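Enterochelin esterase (Salmonella enterica subsp. enterica serovar Typhimurium, PDB 3MGA) probably hydrolyses the ester bonds of the siderophore ferric enterobactin, so that a bacterium can recover the iron it has imported. Local coordinates at residues Trp37-Gln42 and Gly77-Arg82; Arg52-Ile57 and Ile98-Asp103; Thr61-Asn66 and Val119-Trp124; Ser94-Pro99 and Gln126-Ala131. All blocks are in the same frame, centred on the assembly; numbering follows the deposited sequence.

Interaction 1: residues Trp37-Gln42 and Gly77-Arg82; sequences WWRDPQ and GTDVWR
Two antiparallel strands of an E-set-like beta-sandwich meet here at the end of their pairing, where strand 32-39 runs out beside the start of strand 80-87. Trp38 and Trp81 form a hydrogen-bonded pair, flanked by the non-hydrogen-bonded pairs Trp37-Arg82 and Arg39-Val80. Trp81 N gives a good bond to Trp38 O (3.0 Å), the return bond from Trp38 N to Trp81 O is weak, and Asp40 N closes the pairing on Asp79 O at 2.9 Å. On the inner face the two indoles lie side by side as an oblique pair, planes 59° apart; Trp38 CZ3 lies over one face of the Trp81 ring and Trp38 CE3 meets Trp81 CD1 at 3.4 Å. Broad, flat tryptophans suit this face because they also cover Val53 of the opposing sheet. Asp40 OD2 sits at the edge of the Trp81 ring and takes a weak bond from NE1, its stronger partners being Ser48 and Arg74. On the other face, the Arg39 chain is fully extended, carrying NE to Asp79 OD2 at 3.2 Å in a salt bridge that lies in the guanidinium plane; Glu13 takes the far end of the arginine. Trp37 lays CZ3 along the aliphatic part of Arg82, 3.6 Å from CD, while Val80 CG1 touches CE3. Asp40 OD1 accepts from Gln42 N in an Asx turn after strand 32-39, ending an antiparallel pairing of two inner strands in one sheet of the E-set-type sandwich.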
# COMPACT_ATOMS: atom_id res chain seq x y z
N TRP A 37 -6.32 -16.36 16.82
CA TRP A 37 -7.05 -16.47 18.07
C TRP A 37 -7.63 -15.12 18.48
O TRP A 37 -6.99 -14.08 18.34
CB TRP A 37 -6.13 -16.94 19.20
CG TRP A 37 -5.33 -18.16 18.93
CD1 TRP A 37 -4.02 -18.21 18.55
CD2 TRP A 37 -5.76 -19.52 19.03
NE1 TRP A 37 -3.61 -19.51 18.41
CE2 TRP A 37 -4.66 -20.34 18.70
CE3 TRP A 37 -6.98 -20.13 19.38
CZ2 TRP A 37 -4.74 -21.74 18.70
CZ3 TRP A 37 -7.06 -21.52 19.38
CH2 TRP A 37 -5.95 -22.30 19.04
N TRP A 38 -8.86 -15.16 18.98
CA TRP A 38 -9.55 -13.99 19.49
C TRP A 38 -10.25 -14.43 20.77
O TRP A 38 -10.96 -15.43 20.77
CB TRP A 38 -10.55 -13.40 18.50
CG TRP A 38 -11.27 -12.17 19.04
CD1 TRP A 38 -10.75 -10.91 19.18
CD2 TRP A 38 -12.63 -12.09 19.51
NE1 TRP A 38 -11.70 -10.06 19.71
CE2 TRP A 38 -12.85 -10.76 19.92
CE3 TRP A 38 -13.67 -13.02 19.62
CZ2 TRP A 38 -14.08 -10.33 20.43
CZ3 TRP A 38 -14.89 -12.60 20.13
CH2 TRP A 38 -15.08 -11.27 20.53
N ARG A 39 -10.01 -13.68 21.84
CA ARG A 39 -10.60 -13.97 23.14
C ARG A 39 -11.86 -13.13 23.30
O ARG A 39 -11.79 -11.90 23.29
CB ARG A 39 -9.62 -13.65 24.26
CG ARG A 39 -10.11 -14.02 25.65
CD ARG A 39 -9.07 -13.73 26.71
NE ARG A 39 -9.43 -14.28 28.02
CZ ARG A 39 -8.70 -14.17 29.12
NH1 ARG A 39 -7.55 -13.50 29.11
NH2 ARG A 39 -9.12 -14.72 30.25
N ASP A 40 -13.00 -13.78 23.46
CA ASP A 40 -14.26 -13.08 23.63
C ASP A 40 -14.28 -12.48 25.03
O ASP A 40 -14.15 -13.21 26.01
CB ASP A 40 -15.44 -14.04 23.42
CG ASP A 40 -16.79 -13.32 23.36
OD1 ASP A 40 -16.94 -12.26 23.99
OD2 ASP A 40 -17.70 -13.85 22.69
N PRO A 41 -14.43 -11.15 25.14
CA PRO A 41 -14.44 -10.55 26.47
C PRO A 41 -15.75 -10.76 27.23
O PRO A 41 -15.78 -10.53 28.44
CB PRO A 41 -14.22 -9.05 26.20
CG PRO A 41 -14.14 -8.87 24.74
CD PRO A 41 -14.56 -10.14 24.08
N GLN A 42 -16.81 -11.19 26.54
CA GLN A 42 -18.12 -11.40 27.18
C GLN A 42 -18.39 -12.86 27.59
O GLN A 42 -19.54 -13.24 27.82
CB GLN A 42 -19.25 -10.87 26.28
CG GLN A 42 -19.07 -9.40 25.88
CD GLN A 42 -20.18 -8.89 24.98
OE1 GLN A 42 -21.36 -9.01 25.29
NE2 GLN A 42 -19.80 -8.30 23.85
N GLY A 77 -17.59 -24.31 25.13
CA GLY A 77 -17.31 -24.23 26.56
C GLY A 77 -16.37 -23.11 27.00
O GLY A 77 -16.34 -22.76 28.18
N THR A 78 -15.62 -22.54 26.07
CA THR A 78 -14.65 -21.48 26.38
C THR A 78 -14.89 -20.18 25.62
O THR A 78 -15.70 -20.12 24.69
CB THR A 78 -13.22 -21.93 26.06
OG1 THR A 78 -13.13 -22.28 24.67
CG2 THR A 78 -12.83 -23.13 26.90
N ASP A 79 -14.17 -19.13 26.01
CA ASP A 79 -14.25 -17.82 25.36
C ASP A 79 -13.22 -17.72 24.22
O ASP A 79 -12.85 -16.62 23.81
CB ASP A 79 -14.00 -16.69 26.37
CG ASP A 79 -12.58 -16.69 26.94
OD1 ASP A 79 -11.78 -17.58 26.59
OD2 ASP A 79 -12.27 -15.79 27.75
N VAL A 80 -12.78 -18.87 23.71
CA VAL A 80 -11.79 -18.90 22.65
C VAL A 80 -12.42 -19.09 21.29
O VAL A 80 -13.18 -20.04 21.08
CB VAL A 80 -10.80 -20.07 22.83
CG1 VAL A 80 -9.77 -20.07 21.70
CG2 VAL A 80 -10.11 -19.99 24.19
N TRP A 81 -12.13 -18.16 20.38
CA TRP A 81 -12.58 -18.25 19.00
C TRP A 81 -11.32 -18.58 18.20
O TRP A 81 -10.22 -18.16 18.55
CB TRP A 81 -13.21 -16.96 18.51
CG TRP A 81 -14.54 -16.65 19.13
CD1 TRP A 81 -14.76 -16.15 20.37
CD2 TRP A 81 -15.82 -16.77 18.50
NE1 TRP A 81 -16.11 -15.97 20.58
CE2 TRP A 81 -16.78 -16.34 19.45
CE3 TRP A 81 -16.26 -17.21 17.25
CZ2 TRP A 81 -18.15 -16.33 19.17
CZ3 TRP A 81 -17.62 -17.20 16.98
CH2 TRP A 81 -18.55 -16.77 17.94
N ARG A 82 -11.49 -19.33 17.12
CA ARG A 82 -10.37 -19.79 16.34
C ARG A 82 -10.72 -19.89 14.87
O ARG A 82 -11.88 -20.07 14.51
CB ARG A 82 -9.97 -21.18 16.86
CG ARG A 82 -8.86 -21.90 16.10
CD ARG A 82 -8.65 -23.31 16.65
NE ARG A 82 -9.86 -24.12 16.51
CZ ARG A 82 -9.99 -25.37 16.97
NH1 ARG A 82 -8.99 -25.97 17.62
NH2 ARG A 82 -11.14 -26.02 16.79

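Interaction 2: residues Arg52-Ile57 and Ile98-Asp103; sequences RVWVYI and IPTERD
Arg52 and Thr100 grip each other through both backbone groups, Thr100 N reaching Arg52 O at 2.8 Å and Arg52 N reaching Thr100 O at 3.0 Å. Two residues on, Trp54 and Ile98 form the next antiparallel hydrogen-bonded pair. Its two bonds differ: Ile98 N meets Trp54 O on a lone pair, whereas Trp54 N approaches Ile98 O from above the carbonyl plane. Between these pairs the backbones draw close, Val53 CA to Pro99 CA being 4.0 Å. A proline is tolerated there because the position is non-hydrogen-bonded and needs no N-H toward Val53; its CA instead touches Arg52 O at 3.3 Å in a CA-H...O contact. The tight part continues on the face bearing Trp54, Ile98 and Thr100. Trp54 CB rests against Ile98 CB, and Thr100 CG2 fits between Arg52 CB (3.8 Å) and Trp54 NE1. Thr100 holds CG2 between its backbone N and carbonyl carbon (chi1 176°), which sets the methyl against Arg52, while OG1 accepts from Arg102 N in an ST turn that bends the chain off the strand. Beyond it the contact loosens toward solvent, Asp103 being exposed and Arg52 partly so: the Arg52 guanidinium merely passes over Asp103 CB, with NH1 5.2 Å from Asp103 OD2. Helix 117-127 covers Ile98 and Trp54 through Leu127, while Val53 and Pro99 on the reverse face pack on Trp38 of strand 32-39, and Val53 also on Trp81 of strand 80-87.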
# COMPACT_ATOMS: atom_id res chain seq x y z
N ARG A 52 -20.81 -13.60 15.13
CA ARG A 52 -19.70 -13.71 14.18
C ARG A 52 -18.41 -13.04 14.65
O ARG A 52 -18.43 -12.15 15.49
CB ARG A 52 -20.07 -13.09 12.82
CG ARG A 52 -21.26 -13.73 12.10
CD ARG A 52 -20.96 -15.15 11.62
NE ARG A 52 -22.05 -15.67 10.80
CZ ARG A 52 -23.14 -16.29 11.26
NH1 ARG A 52 -23.31 -16.49 12.56
NH2 ARG A 52 -24.06 -16.72 10.41
N VAL A 53 -17.31 -13.49 14.07
CA VAL A 53 -15.98 -12.93 14.32
C VAL A 53 -15.27 -13.10 12.98
O VAL A 53 -14.55 -14.07 12.77
CB VAL A 53 -15.21 -13.68 15.42
CG1 VAL A 53 -13.91 -12.97 15.69
CG2 VAL A 53 -16.04 -13.77 16.70
N TRP A 54 -15.50 -12.15 12.08
CA TRP A 54 -14.93 -12.23 10.74
C TRP A 54 -13.43 -11.95 10.76
O TRP A 54 -12.94 -11.09 11.49
CB TRP A 54 -15.64 -11.28 9.77
CG TRP A 54 -17.16 -11.44 9.73
CD1 TRP A 54 -18.08 -10.65 10.37
CD2 TRP A 54 -17.91 -12.46 9.06
NE1 TRP A 54 -19.34 -11.10 10.12
CE2 TRP A 54 -19.27 -12.21 9.32
CE3 TRP A 54 -17.57 -13.55 8.26
CZ2 TRP A 54 -20.29 -13.01 8.81
CZ3 TRP A 54 -18.58 -14.35 7.75
CH2 TRP A 54 -19.93 -14.08 8.04
N VAL A 55 -12.70 -12.71 9.96
CA VAL A 55 -11.27 -12.55 9.85
C VAL A 55 -11.08 -11.92 8.49
O VAL A 55 -11.33 -12.56 7.47
CB VAL A 55 -10.55 -13.91 9.97
CG1 VAL A 55 -9.04 -13.75 9.85
CG2 VAL A 55 -10.93 -14.57 11.31
N TYR A 56 -10.70 -10.64 8.48
CA TYR A 56 -10.52 -9.91 7.24
C TYR A 56 -9.04 -9.71 6.99
O TYR A 56 -8.43 -8.82 7.55
CB TYR A 56 -11.25 -8.56 7.32
CG TYR A 56 -11.37 -7.82 6.01
CD1 TYR A 56 -12.47 -8.03 5.18
CD2 TYR A 56 -10.42 -6.88 5.62
CE1 TYR A 56 -12.61 -7.34 3.97
CE2 TYR A 56 -10.55 -6.18 4.43
CZ TYR A 56 -11.64 -6.41 3.60
OH TYR A 56 -11.77 -5.72 2.42
N ILE A 57 -8.47 -10.58 6.15
CA ILE A 57 -7.06 -10.54 5.81
C ILE A 57 -6.93 -10.04 4.38
O ILE A 57 -7.51 -10.61 3.46
CB ILE A 57 -6.43 -11.96 5.91
CG1 ILE A 57 -6.73 -12.59 7.27
CG2 ILE A 57 -4.94 -11.90 5.67
CD1 ILE A 57 -6.20 -14.01 7.43
N ILE A 98 -13.60 -8.77 13.04
CA ILE A 98 -14.86 -8.05 13.15
C ILE A 98 -15.83 -8.86 14.01
O ILE A 98 -16.72 -9.55 13.48
CB ILE A 98 -15.49 -7.79 11.77
CG1 ILE A 98 -14.46 -7.17 10.82
CG2 ILE A 98 -16.72 -6.89 11.92
CD1 ILE A 98 -15.01 -6.88 9.45
N PRO A 99 -15.67 -8.79 15.34
CA PRO A 99 -16.56 -9.50 16.24
C PRO A 99 -17.88 -8.75 16.34
O PRO A 99 -17.89 -7.61 16.78
CB PRO A 99 -15.80 -9.51 17.57
CG PRO A 99 -14.90 -8.34 17.50
CD PRO A 99 -14.62 -8.04 16.06
N THR A 100 -18.97 -9.39 15.93
CA THR A 100 -20.29 -8.76 15.94
C THR A 100 -21.41 -9.70 16.36
O THR A 100 -21.26 -10.92 16.35
CB THR A 100 -20.66 -8.22 14.54
OG1 THR A 100 -22.00 -7.70 14.57
CG2 THR A 100 -20.58 -9.34 13.50
N GLU A 101 -22.54 -9.10 16.73
CA GLU A 101 -23.74 -9.83 17.11
C GLU A 101 -24.63 -9.99 15.89
O GLU A 101 -25.60 -10.74 15.92
CB GLU A 101 -24.53 -9.06 18.18
CG GLU A 101 -23.79 -8.78 19.47
CD GLU A 101 -24.63 -7.98 20.46
OE1 GLU A 101 -25.78 -7.61 20.11
OE2 GLU A 101 -24.15 -7.71 21.58
N ARG A 102 -24.30 -9.26 14.82
CA ARG A 102 -25.09 -9.31 13.59
C ARG A 102 -24.84 -10.58 12.81
O ARG A 102 -23.73 -11.12 12.80
CB ARG A 102 -24.75 -8.11 12.70
CG ARG A 102 -25.01 -6.75 13.33
CD ARG A 102 -24.68 -5.63 12.34
NE ARG A 102 -25.55 -5.67 11.16
CZ ARG A 102 -25.44 -4.85 10.12
NH1 ARG A 102 -24.48 -3.93 10.08
NH2 ARG A 102 -26.28 -4.97 9.09
N ASP A 103 -25.89 -11.06 12.14
CA ASP A 103 -25.82 -12.25 11.31
C ASP A 103 -26.73 -12.12 10.08
O ASP A 103 -27.14 -13.12 9.50
CB ASP A 103 -26.18 -13.50 12.13
CG ASP A 103 -27.57 -13.42 12.75
OD1 ASP A 103 -28.33 -12.47 12.44
OD2 ASP A 103 -27.91 -14.32 13.55

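Interaction 3: residues Thr61-Asn66 and Val119-Trp124; sequences TDHHQN and VLREGW
The loop 61-66 comes up against helix 119-124 without pairing its backbone to it, His63 CA and Leu120 CA being the nearest at 5.8 Å. The loop bends twice: His64 N bonds Asp62 OD1 in an Asx turn, and Asn66 N returns to His63 O. The helix keeps its own bond from Trp124 N to Leu120 O, so the join rests on side chains and one water. His63 points at the helix, and the extended Arg121 chain crosses one face of its ring. Arg121 CG sits 3.7 Å from the ring centroid, a CH-pi contact, and Arg121 NE stands above the rim, 3.1 Å from His63 NE2. Ring and guanidinium are tilted 67° apart, and His64 CD2 covers the opposite imidazole face. This is the loop after strand 52-57 of the N-terminal sandwich; Arg121, from helix 117-127, extends past it and ends near, without touching, the probable nucleophile elbow of the esterase domain. Leu120, a branched apolar residue suited to a buried helix face, places CD1 3.7 Å from Asn66 CA. One turn on, a water in the Trp124 ring plane accepts from NE1 at 2.7 Å and donates to Thr61 O at 2.9 Å, satisfying both buried groups.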
# COMPACT_ATOMS: atom_id res chain seq x y z
N THR A 61 -8.92 -13.24 2.51
CA THR A 61 -10.33 -13.49 2.82
C THR A 61 -11.25 -12.33 2.45
O THR A 61 -12.38 -12.26 2.94
CB THR A 61 -10.53 -13.79 4.32
OG1 THR A 61 -10.23 -12.62 5.10
CG2 THR A 61 -9.68 -14.98 4.76
N ASP A 62 -10.80 -11.44 1.57
CA ASP A 62 -11.62 -10.29 1.17
C ASP A 62 -12.15 -10.43 -0.27
O ASP A 62 -12.16 -11.52 -0.83
CB ASP A 62 -10.83 -8.98 1.36
CG ASP A 62 -9.58 -8.91 0.49
OD1 ASP A 62 -9.37 -9.80 -0.35
OD2 ASP A 62 -8.79 -7.95 0.67
N HIS A 63 -12.61 -9.32 -0.84
CA HIS A 63 -13.16 -9.31 -2.19
C HIS A 63 -12.11 -9.50 -3.29
O HIS A 63 -12.47 -9.84 -4.42
CB HIS A 63 -13.89 -8.00 -2.43
CG HIS A 63 -12.98 -6.81 -2.46
ND1 HIS A 63 -12.45 -6.31 -3.64
CD2 HIS A 63 -12.50 -6.03 -1.47
CE1 HIS A 63 -11.68 -5.27 -3.36
NE2 HIS A 63 -11.70 -5.08 -2.05
N HIS A 64 -10.84 -9.25 -3.00
CA HIS A 64 -9.79 -9.40 -4.01
C HIS A 64 -9.65 -10.86 -4.47
O HIS A 64 -9.26 -11.12 -5.62
CB HIS A 64 -8.44 -8.83 -3.53
CG HIS A 64 -8.46 -7.35 -3.31
ND1 HIS A 64 -8.28 -6.45 -4.33
CD2 HIS A 64 -8.65 -6.62 -2.18
CE1 HIS A 64 -8.35 -5.22 -3.85
NE2 HIS A 64 -8.58 -5.29 -2.55
N GLN A 65 -9.96 -11.81 -3.59
CA GLN A 65 -9.91 -13.23 -3.94
C GLN A 65 -11.33 -13.79 -4.09
O GLN A 65 -11.49 -15.01 -4.18
CB GLN A 65 -9.19 -14.03 -2.85
CG GLN A 65 -7.74 -13.66 -2.63
CD GLN A 65 -6.86 -13.94 -3.83
OE1 GLN A 65 -5.78 -13.37 -3.96
NE2 GLN A 65 -7.32 -14.81 -4.72
N ASN A 66 -12.34 -12.92 -4.14
CA ASN A 66 -13.74 -13.36 -4.22
C ASN A 66 -13.98 -14.49 -3.22
O ASN A 66 -14.64 -15.48 -3.53
CB ASN A 66 -14.11 -13.82 -5.63
CG ASN A 66 -14.24 -12.67 -6.60
OD1 ASN A 66 -14.35 -11.51 -6.19
ND2 ASN A 66 -14.25 -12.98 -7.89
N VAL A 119 -21.12 -7.69 -4.57
CA VAL A 119 -21.93 -8.10 -3.41
C VAL A 119 -21.06 -8.21 -2.16
O VAL A 119 -21.51 -7.90 -1.06
CB VAL A 119 -22.67 -9.43 -3.67
CG1 VAL A 119 -23.49 -9.84 -2.45
CG2 VAL A 119 -23.58 -9.30 -4.88
N LEU A 120 -19.81 -8.64 -2.32
CA LEU A 120 -18.88 -8.75 -1.19
C LEU A 120 -18.54 -7.39 -0.59
O LEU A 120 -18.84 -7.14 0.58
CB LEU A 120 -17.59 -9.49 -1.57
CG LEU A 120 -17.67 -11.00 -1.76
CD1 LEU A 120 -16.31 -11.57 -2.17
CD2 LEU A 120 -18.16 -11.67 -0.48
N ARG A 121 -17.92 -6.50 -1.38
CA ARG A 121 -17.60 -5.16 -0.87
C ARG A 121 -18.78 -4.52 -0.15
O ARG A 121 -18.61 -3.95 0.93
CB ARG A 121 -17.07 -4.21 -1.95
CG ARG A 121 -15.56 -4.24 -2.10
CD ARG A 121 -15.05 -2.97 -2.79
NE ARG A 121 -13.62 -2.74 -2.56
CZ ARG A 121 -12.94 -1.69 -3.01
NH1 ARG A 121 -13.55 -0.75 -3.72
NH2 ARG A 121 -11.64 -1.58 -2.74
N GLU A 122 -19.96 -4.61 -0.75
CA GLU A 122 -21.16 -4.05 -0.15
C GLU A 122 -21.30 -4.63 1.26
O GLU A 122 -21.38 -3.89 2.23
CB GLU A 122 -22.39 -4.38 -1.00
CG GLU A 122 -23.71 -3.77 -0.51
CD GLU A 122 -23.74 -2.24 -0.55
OE1 GLU A 122 -24.84 -1.67 -0.37
OE2 GLU A 122 -22.68 -1.61 -0.77
N GLY A 123 -21.30 -5.95 1.36
CA GLY A 123 -21.41 -6.62 2.65
C GLY A 123 -20.35 -6.15 3.64
O GLY A 123 -20.65 -5.90 4.81
N TRP A 124 -19.11 -6.03 3.17
CA TRP A 124 -18.01 -5.58 4.02
C TRP A 124 -18.10 -4.12 4.43
O TRP A 124 -17.62 -3.76 5.50
CB TRP A 124 -16.64 -5.83 3.37
CG TRP A 124 -16.29 -7.27 3.27
CD1 TRP A 124 -16.17 -8.01 2.14
CD2 TRP A 124 -16.05 -8.16 4.37
NE1 TRP A 124 -15.84 -9.31 2.45
CE2 TRP A 124 -15.77 -9.43 3.82
CE3 TRP A 124 -16.05 -8.01 5.76
CZ2 TRP A 124 -15.48 -10.54 4.61
CZ3 TRP A 124 -15.76 -9.12 6.54
CH2 TRP A 124 -15.48 -10.37 5.96
O HOH W 1 -14.70 -11.59 1.42

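Interaction 4: residues Ser94-Pro99 and Gln126-Ala131; sequences SYCFIP and QLLPQA
Cys96 is the first residue of segment 94-99, on strand 92-100, to meet the chain that leaves helix 117-127. Its sulfur lies between the backbone N and the carbonyl carbon (chi1 59°), which turns SG to Ala131 CB at 3.8 Å and, more distantly, to Leu128 CD2; a small, weakly polar thiol suits this buried position. Phe97 directs its ring away, to Phe36 and Met72 on the other side of the sheet, and takes part here through its carbonyl: Phe97 O receives a CA-H...O contact from Ala131 CA at 3.3 Å. Close approach of these backbones goes with alanine, whose single methyl keeps the two chains near each other. Ile98 does most of the packing, and its carbons beyond CB divide the neighbours between them, with Leu127 CB shared by CG2 and CD1. CG1 lies 3.6 Å from Ala131 CB, and CG2 sits by Leu127 O at 3.6 Å with Gln130 CB a little farther off. At the end of the extended chain (chi2 180°), CD1 reaches Leu128 CD2 at 3.7 Å. A beta-branched residue with one long arm serves the strand and lets one side chain touch Leu127, Leu128, Gln130 and Ala131. Pro99 closes the walk with a looser approach, its CD 4.5 Å from Gln130 O. The partner chain is tightly coiled, for Gln130 N bonds Leu127 O at 2.7 Å and Ala131 N bonds Leu128 O, a 3-10 turn that brings the helix end back to the sheet. Leu127 and Leu128 also reach Trp54 and Tyr56 of strand 52-57. The arrangement is a helix packed by its C-terminal end across a face of a beta-sandwich sheet.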
# COMPACT_ATOMS: atom_id res chain seq x y z
N SER A 94 -1.85 -7.35 6.07
CA SER A 94 -2.61 -6.80 7.17
C SER A 94 -3.85 -7.63 7.40
O SER A 94 -4.31 -8.34 6.49
CB SER A 94 -3.08 -5.38 6.84
OG SER A 94 -2.00 -4.55 6.49
N TYR A 95 -4.39 -7.55 8.61
CA TYR A 95 -5.62 -8.25 8.92
C TYR A 95 -6.29 -7.55 10.09
O TYR A 95 -5.67 -6.74 10.78
CB TYR A 95 -5.38 -9.73 9.24
CG TYR A 95 -4.68 -9.97 10.56
CD1 TYR A 95 -3.30 -9.88 10.66
CD2 TYR A 95 -5.40 -10.28 11.70
CE1 TYR A 95 -2.66 -10.09 11.88
CE2 TYR A 95 -4.77 -10.50 12.92
CZ TYR A 95 -3.40 -10.40 13.01
OH TYR A 95 -2.79 -10.62 14.22
N CYS A 96 -7.56 -7.86 10.29
CA CYS A 96 -8.32 -7.30 11.39
C CYS A 96 -9.48 -8.25 11.64
O CYS A 96 -9.81 -9.05 10.78
CB CYS A 96 -8.82 -5.88 11.05
SG CYS A 96 -9.88 -5.74 9.57
N PHE A 97 -10.05 -8.20 12.84
CA PHE A 97 -11.20 -9.05 13.13
C PHE A 97 -12.43 -8.17 13.24
O PHE A 97 -12.32 -6.98 13.51
CB PHE A 97 -11.03 -9.86 14.43
CG PHE A 97 -9.71 -10.57 14.56
CD1 PHE A 97 -9.20 -11.32 13.51
CD2 PHE A 97 -9.03 -10.56 15.77
CE1 PHE A 97 -7.98 -11.99 13.65
CE2 PHE A 97 -7.82 -11.24 15.92
CZ PHE A 97 -7.30 -11.96 14.85
N ILE A 98 -13.60 -8.77 13.04
CA ILE A 98 -14.86 -8.05 13.15
C ILE A 98 -15.83 -8.86 14.01
O ILE A 98 -16.72 -9.55 13.48
CB ILE A 98 -15.49 -7.79 11.77
CG1 ILE A 98 -14.46 -7.17 10.82
CG2 ILE A 98 -16.72 -6.89 11.92
CD1 ILE A 98 -15.01 -6.88 9.45
N PRO A 99 -15.67 -8.79 15.34
CA PRO A 99 -16.56 -9.50 16.24
C PRO A 99 -17.88 -8.75 16.34
O PRO A 99 -17.89 -7.61 16.78
CB PRO A 99 -15.80 -9.51 17.57
CG PRO A 99 -14.90 -8.34 17.50
CD PRO A 99 -14.62 -8.04 16.06
N GLN A 126 -20.58 -2.65 5.47
CA GLN A 126 -21.44 -2.60 6.67
C GLN A 126 -20.78 -3.18 7.92
O GLN A 126 -21.20 -2.87 9.04
CB GLN A 126 -22.81 -3.26 6.41
CG GLN A 126 -23.87 -2.35 5.75
CD GLN A 126 -23.46 -1.79 4.39
OE1 GLN A 126 -22.51 -2.25 3.77
NE2 GLN A 126 -24.19 -0.78 3.93
N LEU A 127 -19.74 -3.99 7.75
CA LEU A 127 -19.05 -4.59 8.90
C LEU A 127 -17.72 -3.92 9.28
O LEU A 127 -17.48 -3.65 10.45
CB LEU A 127 -18.84 -6.09 8.66
CG LEU A 127 -20.11 -6.92 8.54
CD1 LEU A 127 -19.80 -8.35 8.14
CD2 LEU A 127 -20.89 -6.89 9.85
N LEU A 128 -16.87 -3.64 8.29
CA LEU A 128 -15.54 -3.03 8.53
C LEU A 128 -15.49 -1.84 9.50
O LEU A 128 -14.49 -1.67 10.20
CB LEU A 128 -14.85 -2.65 7.21
CG LEU A 128 -14.34 -3.83 6.36
CD1 LEU A 128 -13.78 -3.35 5.04
CD2 LEU A 128 -13.29 -4.64 7.12
N PRO A 129 -16.55 -1.01 9.56
CA PRO A 129 -16.45 0.05 10.56
C PRO A 129 -16.34 -0.50 11.99
O PRO A 129 -15.84 0.19 12.89
CB PRO A 129 -17.75 0.84 10.38
CG PRO A 129 -18.11 0.63 8.95
CD PRO A 129 -17.66 -0.78 8.61
N GLN A 130 -16.80 -1.74 12.20
CA GLN A 130 -16.75 -2.40 13.50
C GLN A 130 -15.46 -3.21 13.68
O GLN A 130 -15.23 -3.79 14.75
CB GLN A 130 -17.96 -3.34 13.66
CG GLN A 130 -19.33 -2.65 13.59
CD GLN A 130 -20.50 -3.63 13.74
OE1 GLN A 130 -20.35 -4.84 13.58
NE2 GLN A 130 -21.68 -3.09 14.04
N ALA A 131 -14.63 -3.26 12.64
CA ALA A 131 -13.38 -4.00 12.67
C ALA A 131 -12.37 -3.46 13.68
O ALA A 131 -12.34 -2.26 13.96
CB ALA A 131 -12.75 -4.02 11.28

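Overall arrangement
All four contacts belong to the N-terminal domain, which packs beside the larger alpha/beta-hydrolase domain. Interaction 1 lies in one four-stranded sheet and interaction 2 in the other. Their centres are 13 Å apart, and they touch where Trp38 and Trp81 meet Val53 and Pro99, so together they sample both halves of the sandwich and its core. Interaction 4, whose centre is about 7 Å from that of interaction 2, shares Ile98 and Pro99 and covers the sheet's other face with the end of helix 117-127. Earlier on that helix, interaction 3 joins the loop 61-66. Along the chain the segments of 1, 2 and 3 alternate, whereas 1 closes before 4 opens. Interaction 3 leads toward the probable catalytic domain.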